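Local coordinates for protein glutathione S-transferase (Agrobacterium tumefaciens, PDB 2YCD) that binds a nitrobenzyl conjugate of glutathione and probably transfers glutathione to electrophilic compounds, which may include herbicides, at residues Ser191-Leu194 and Lys195-Asn199; Ser75-Gly79 and Asp80-Phe84. All blocks are in the same frame, centred on the assembly; numbering follows the deposited sequence.

Contact 1: residues Ser191-Leu194 and Lys195-Asn199; sequences SGIL and KDYGN
Tyr197 meets Ile193 and Leu194 where a short 3-10 turn, 193-196, leads into helix 198-208. The tyrosine sits at the N-cap position of that helix. Its CB lies 3.8 Å from Leu194 O. With CG beside its own backbone N (chi1 -65°), the CD1 edge of the ring is turned to Ile193 O. Tyr197 CD1 comes 3.5 Å from Ile193 O, which lies near the ring plane. Tyr197 CE1 is the next atom out and passes 4.3 Å from Ile193 CG2, an apolar touch. At the tip, OH is hydrogen-bonded to Asp158 OD1 on helix 142-164.

Three backbone bonds build the turn, each spanning three residues. Lys195 N donates to Gly192 O at 3.1 Å, Asp196 N to Ile193 O at 3.2 Å, and Tyr197 N to Leu194 O at 2.9 Å. At the start of the turn, Ser191 OG accepts from Ile193 N at 3.2 Å, which makes an ST turn.

This is structural packing in the helical C-terminal domain, with the Leu194 side chain about 14 Å from the bound ligand. Ile193 and Tyr197 both pack on Leu154 and Leu157. A carboxylate of the same helix meets the tyrosine hydroxyl, so one side chain makes both apolar and polar contact with helix 142-164.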
loop_
_atom_site.group_PDB
_atom_site.type_symbol
_atom_site.label_atom_id
_atom_site.label_comp_id
_atom_site.label_asym_id
_atom_site.label_seq_id
_atom_site.Cartn_x
_atom_site.Cartn_y
_atom_site.Cartn_z
ATOM N N SER A 191 21.216 7.719 -2.371
ATOM C CA SER A 191 21.366 8.577 -1.192
ATOM C C SER A 191 22.499 8.104 -0.283
ATOM O O SER A 191 23.022 8.878 0.515
ATOM C CB SER A 191 20.063 8.613 -0.400
ATOM O OG SER A 191 19.862 7.396 0.314
ATOM N N GLY A 192 22.859 6.829 -0.385
ATOM C CA GLY A 192 23.880 6.248 0.474
ATOM C C GLY A 192 23.399 5.912 1.880
ATOM O O GLY A 192 24.150 5.357 2.689
ATOM N N ILE A 193 22.138 6.221 2.170
ATOM C CA ILE A 193 21.592 6.000 3.511
ATOM C C ILE A 193 21.702 4.549 3.999
ATOM O O ILE A 193 21.917 4.296 5.190
ATOM C CB ILE A 193 20.127 6.504 3.602
ATOM C CG1 ILE A 193 20.113 8.035 3.578
ATOM C CG2 ILE A 193 19.450 5.983 4.863
ATOM C CD1 ILE A 193 18.741 8.644 3.371
ATOM N N LEU A 194 21.573 3.589 3.094
ATOM C CA LEU A 194 21.621 2.185 3.504
ATOM C C LEU A 194 22.992 1.716 3.982
ATOM O O LEU A 194 23.101 0.674 4.622
ATOM C CB LEU A 194 21.124 1.273 2.388
ATOM C CG LEU A 194 19.641 1.445 2.084
ATOM C CD1 LEU A 194 19.279 0.628 0.861
ATOM C CD2 LEU A 194 18.784 1.049 3.299
ATOM N N LYS A 195 24.040 2.468 3.672
ATOM C CA LYS A 195 25.373 2.112 4.162
ATOM C C LYS A 195 25.412 2.131 5.693
ATOM O O LYS A 195 26.235 1.456 6.307
ATOM C CB LYS A 195 26.437 3.049 3.581
ATOM C CG LYS A 195 26.526 3.018 2.056
ATOM C CD LYS A 195 27.393 4.152 1.520
ATOM C CE LYS A 195 28.847 3.997 1.941
ATOM N NZ LYS A 195 29.725 5.013 1.293
ATOM N N ASP A 196 24.513 2.894 6.305
ATOM C CA ASP A 196 24.446 2.963 7.757
ATOM C C ASP A 196 23.593 1.853 8.367
ATOM O O ASP A 196 23.440 1.782 9.582
ATOM C CB ASP A 196 23.934 4.333 8.211
ATOM C CG ASP A 196 24.943 5.434 7.967
ATOM O OD1 ASP A 196 26.151 5.176 8.158
ATOM O OD2 ASP A 196 24.531 6.548 7.578
ATOM N N TYR A 197 23.052 0.984 7.513
ATOM C CA TYR A 197 22.230 -0.133 7.961
ATOM C C TYR A 197 22.741 -1.430 7.341
ATOM O O TYR A 197 22.177 -1.941 6.367
ATOM C CB TYR A 197 20.756 0.105 7.595
ATOM C CG TYR A 197 20.177 1.287 8.333
ATOM C CD1 TYR A 197 20.257 2.568 7.802
ATOM C CD2 TYR A 197 19.563 1.126 9.569
ATOM C CE1 TYR A 197 19.761 3.652 8.477
ATOM C CE2 TYR A 197 19.050 2.205 10.256
ATOM C CZ TYR A 197 19.150 3.464 9.711
ATOM O OH TYR A 197 18.640 4.532 10.397
ATOM N N GLY A 198 23.823 -1.961 7.901
ATOM C CA GLY A 198 24.535 -3.057 7.283
ATOM C C GLY A 198 23.650 -4.227 6.895
ATOM O O GLY A 198 23.813 -4.783 5.810
ATOM N N ASN A 199 22.725 -4.624 7.772
ATOM C CA ASN A 199 21.895 -5.780 7.450
ATOM C C ASN A 199 20.876 -5.484 6.339
ATOM O O ASN A 199 20.578 -6.356 5.543
ATOM C CB ASN A 199 21.270 -6.459 8.696
ATOM C CG ASN A 199 20.163 -5.643 9.346
ATOM O OD1 ASN A 199 20.078 -4.427 9.192
ATOM N ND2 ASN A 199 19.344 -6.318 10.125
#

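Contact 2: residues Ser75-Gly79 and Asp80-Phe84; sequences SYEQG and DLILF
The beta hairpin at the edge of the thioredoxin-like sheet is formed by strands 75-78 and 81-84, joined by a type II' turn from Gln78 to Leu81. Gly79 holds the first inner corner of the turn with a positive phi of 57°, and Asp80 follows it. The turn is closed by Leu81 N donating to Gln78 O at 3.0 Å. Gln78 N returns a bond to Leu81 O at 2.9 Å. Tyr76 and Leu83 form the next hydrogen-bonded pair: Leu83 N reaches Tyr76 O at 2.8 Å with an N-H...O angle of 169°. Glu77 and Ile82 form the non-hydrogen-bonded pair between them. Here Ile82 CA makes a CA-H...O contact with Tyr76 O.

Tyr76, Gln78, Leu81 and Leu83 share one face. The tyrosine ring leans along the strands because its CG is anti to N (chi1 172°). CD1 of Tyr76 lies 4.1 Å from Leu83 CD1, and CE1 of Tyr76 lies 4.4 Å from Leu81 CD2. The two methyls approach the ring obliquely. Tyr76 OH donates to Gln78 OE1 at 2.6 Å, from above the amide plane. Helix 86-96 packs on this face through Ile89 and His92. On the other face, Glu77 CG passes 4.3 Å from Ile82 CG1.

The hairpin also takes part in the contact with the second subunit. Trp114 of the second subunit meets the Phe84 ring edge-to-face, and Leu106 of that subunit packs on Leu81. The Phe84 side chain is about 6 Å from the bound S-(p-nitrobenzyl)glutathione.

The tyrosine thus has apolar contact at its ring, with two leucine methyls, and polar contact at its hydroxyl. The Gln78 amide that accepts from this hydroxyl also bonds Pro15 O through NE2, linking the hairpin to the N-terminal segment.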
loop_
_atom_site.group_PDB
_atom_site.type_symbol
_atom_site.label_atom_id
_atom_site.label_comp_id
_atom_site.label_asym_id
_atom_site.label_seq_id
_atom_site.Cartn_x
_atom_site.Cartn_y
_atom_site.Cartn_z
ATOM N N SER A 75 0.586 -1.692 -15.882
ATOM C CA SER A 75 -0.618 -2.512 -15.916
ATOM C C SER A 75 -0.209 -3.862 -16.478
ATOM O O SER A 75 0.903 -4.014 -17.003
ATOM C CB SER A 75 -1.710 -1.856 -16.784
ATOM O OG SER A 75 -1.285 -1.685 -18.126
ATOM N N TYR A 76 -1.120 -4.820 -16.390
ATOM C CA TYR A 76 -0.873 -6.215 -16.716
ATOM C C TYR A 76 -2.100 -6.714 -17.468
ATOM O O TYR A 76 -3.221 -6.562 -16.988
ATOM C CB TYR A 76 -0.699 -6.976 -15.398
ATOM C CG TYR A 76 -0.600 -8.485 -15.435
ATOM C CD1 TYR A 76 -1.747 -9.279 -15.515
ATOM C CD2 TYR A 76 0.618 -9.119 -15.287
ATOM C CE1 TYR A 76 -1.659 -10.665 -15.492
ATOM C CE2 TYR A 76 0.708 -10.505 -15.260
ATOM C CZ TYR A 76 -0.427 -11.264 -15.363
ATOM O OH TYR A 76 -0.308 -12.641 -15.339
ATOM N N GLU A 77 -1.888 -7.301 -18.640
ATOM C CA GLU A 77 -2.987 -7.817 -19.452
ATOM C C GLU A 77 -2.705 -9.246 -19.822
ATOM O O GLU A 77 -1.631 -9.564 -20.313
ATOM C CB GLU A 77 -3.189 -6.961 -20.699
ATOM C CG GLU A 77 -4.202 -7.529 -21.684
ATOM C CD GLU A 77 -4.483 -6.592 -22.861
ATOM O OE1 GLU A 77 -3.563 -5.859 -23.291
ATOM O OE2 GLU A 77 -5.629 -6.605 -23.367
ATOM N N GLN A 78 -3.684 -10.113 -19.587
ATOM C CA GLN A 78 -3.545 -11.527 -19.905
ATOM C C GLN A 78 -4.919 -12.073 -20.258
ATOM O O GLN A 78 -5.782 -12.250 -19.392
ATOM C CB GLN A 78 -2.945 -12.264 -18.720
ATOM C CG GLN A 78 -2.573 -13.700 -19.012
ATOM C CD GLN A 78 -1.887 -14.352 -17.838
ATOM O OE1 GLN A 78 -2.143 -14.000 -16.683
ATOM N NE2 GLN A 78 -1.001 -15.293 -18.118
ATOM N N GLY A 79 -5.139 -12.308 -21.544
ATOM C CA GLY A 79 -6.485 -12.652 -21.980
ATOM C C GLY A 79 -7.458 -11.558 -21.556
ATOM O O GLY A 79 -7.218 -10.369 -21.819
ATOM N N ASP A 80 -8.546 -11.949 -20.896
ATOM C CA ASP A 80 -9.587 -11.010 -20.504
ATOM C C ASP A 80 -9.220 -10.234 -19.257
ATOM O O ASP A 80 -9.898 -9.268 -18.915
ATOM C CB ASP A 80 -10.911 -11.744 -20.239
ATOM C CG ASP A 80 -11.613 -12.194 -21.505
ATOM O OD1 ASP A 80 -11.243 -11.731 -22.591
ATOM O OD2 ASP A 80 -12.558 -13.001 -21.383
ATOM N N LEU A 81 -8.178 -10.680 -18.563
ATOM C CA LEU A 81 -7.794 -10.057 -17.297
ATOM C C LEU A 81 -6.916 -8.833 -17.524
ATOM O O LEU A 81 -5.891 -8.911 -18.201
ATOM C CB LEU A 81 -7.035 -11.045 -16.401
ATOM C CG LEU A 81 -6.587 -10.495 -15.036
ATOM C CD1 LEU A 81 -7.758 -10.050 -14.177
ATOM C CD2 LEU A 81 -5.761 -11.524 -14.289
ATOM N N ILE A 82 -7.344 -7.708 -16.980
ATOM C CA ILE A 82 -6.511 -6.514 -16.919
ATOM C C ILE A 82 -6.385 -6.141 -15.445
ATOM O O ILE A 82 -7.394 -6.014 -14.720
ATOM C CB ILE A 82 -7.121 -5.337 -17.703
ATOM C CG1 ILE A 82 -7.254 -5.707 -19.184
ATOM C CG2 ILE A 82 -6.261 -4.077 -17.541
ATOM C CD1 ILE A 82 -7.851 -4.619 -20.049
ATOM N N LEU A 83 -5.143 -5.986 -14.994
ATOM C CA LEU A 83 -4.850 -5.597 -13.615
ATOM C C LEU A 83 -3.990 -4.366 -13.602
ATOM O O LEU A 83 -3.243 -4.080 -14.565
ATOM C CB LEU A 83 -4.079 -6.685 -12.863
ATOM C CG LEU A 83 -4.749 -8.018 -12.625
ATOM C CD1 LEU A 83 -3.742 -8.955 -11.961
ATOM C CD2 LEU A 83 -5.936 -7.801 -11.708
ATOM N N PHE A 84 -4.057 -3.644 -12.490
ATOM C CA PHE A 84 -3.103 -2.587 -12.204
ATOM C C PHE A 84 -2.705 -2.707 -10.730
ATOM O O PHE A 84 -3.226 -3.583 -10.023
ATOM C CB PHE A 84 -3.637 -1.203 -12.615
ATOM C CG PHE A 84 -4.696 -0.659 -11.716
ATOM C CD1 PHE A 84 -5.984 -1.152 -11.781
ATOM C CD2 PHE A 84 -4.408 0.346 -10.811
ATOM C CE1 PHE A 84 -6.996 -0.635 -10.952
ATOM C CE2 PHE A 84 -5.398 0.865 -9.971
ATOM C CZ PHE A 84 -6.690 0.358 -10.033
#

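From the N terminus, the chain first lays down strands 18-22 and 50-54. Contact 2 then closes the tight 75-84 hairpin; strand 75-78 lies next to 18-22, and 81-84 is the outermost strand on that side of the sheet. Helix 86-96 follows, and the chain passes into the helical part of the fold. Contact 1 comes much later, as the turn between helices 176-185 and 198-208. Each contact closes its own short loop. They are in series and neither nest nor cross. The nearest atoms of contact 1 and contact 2 are about 25 Å apart. Contact 2 joins the sheet to the second subunit. Contact 1 brings the turn before helix 198-208 against helix 142-164.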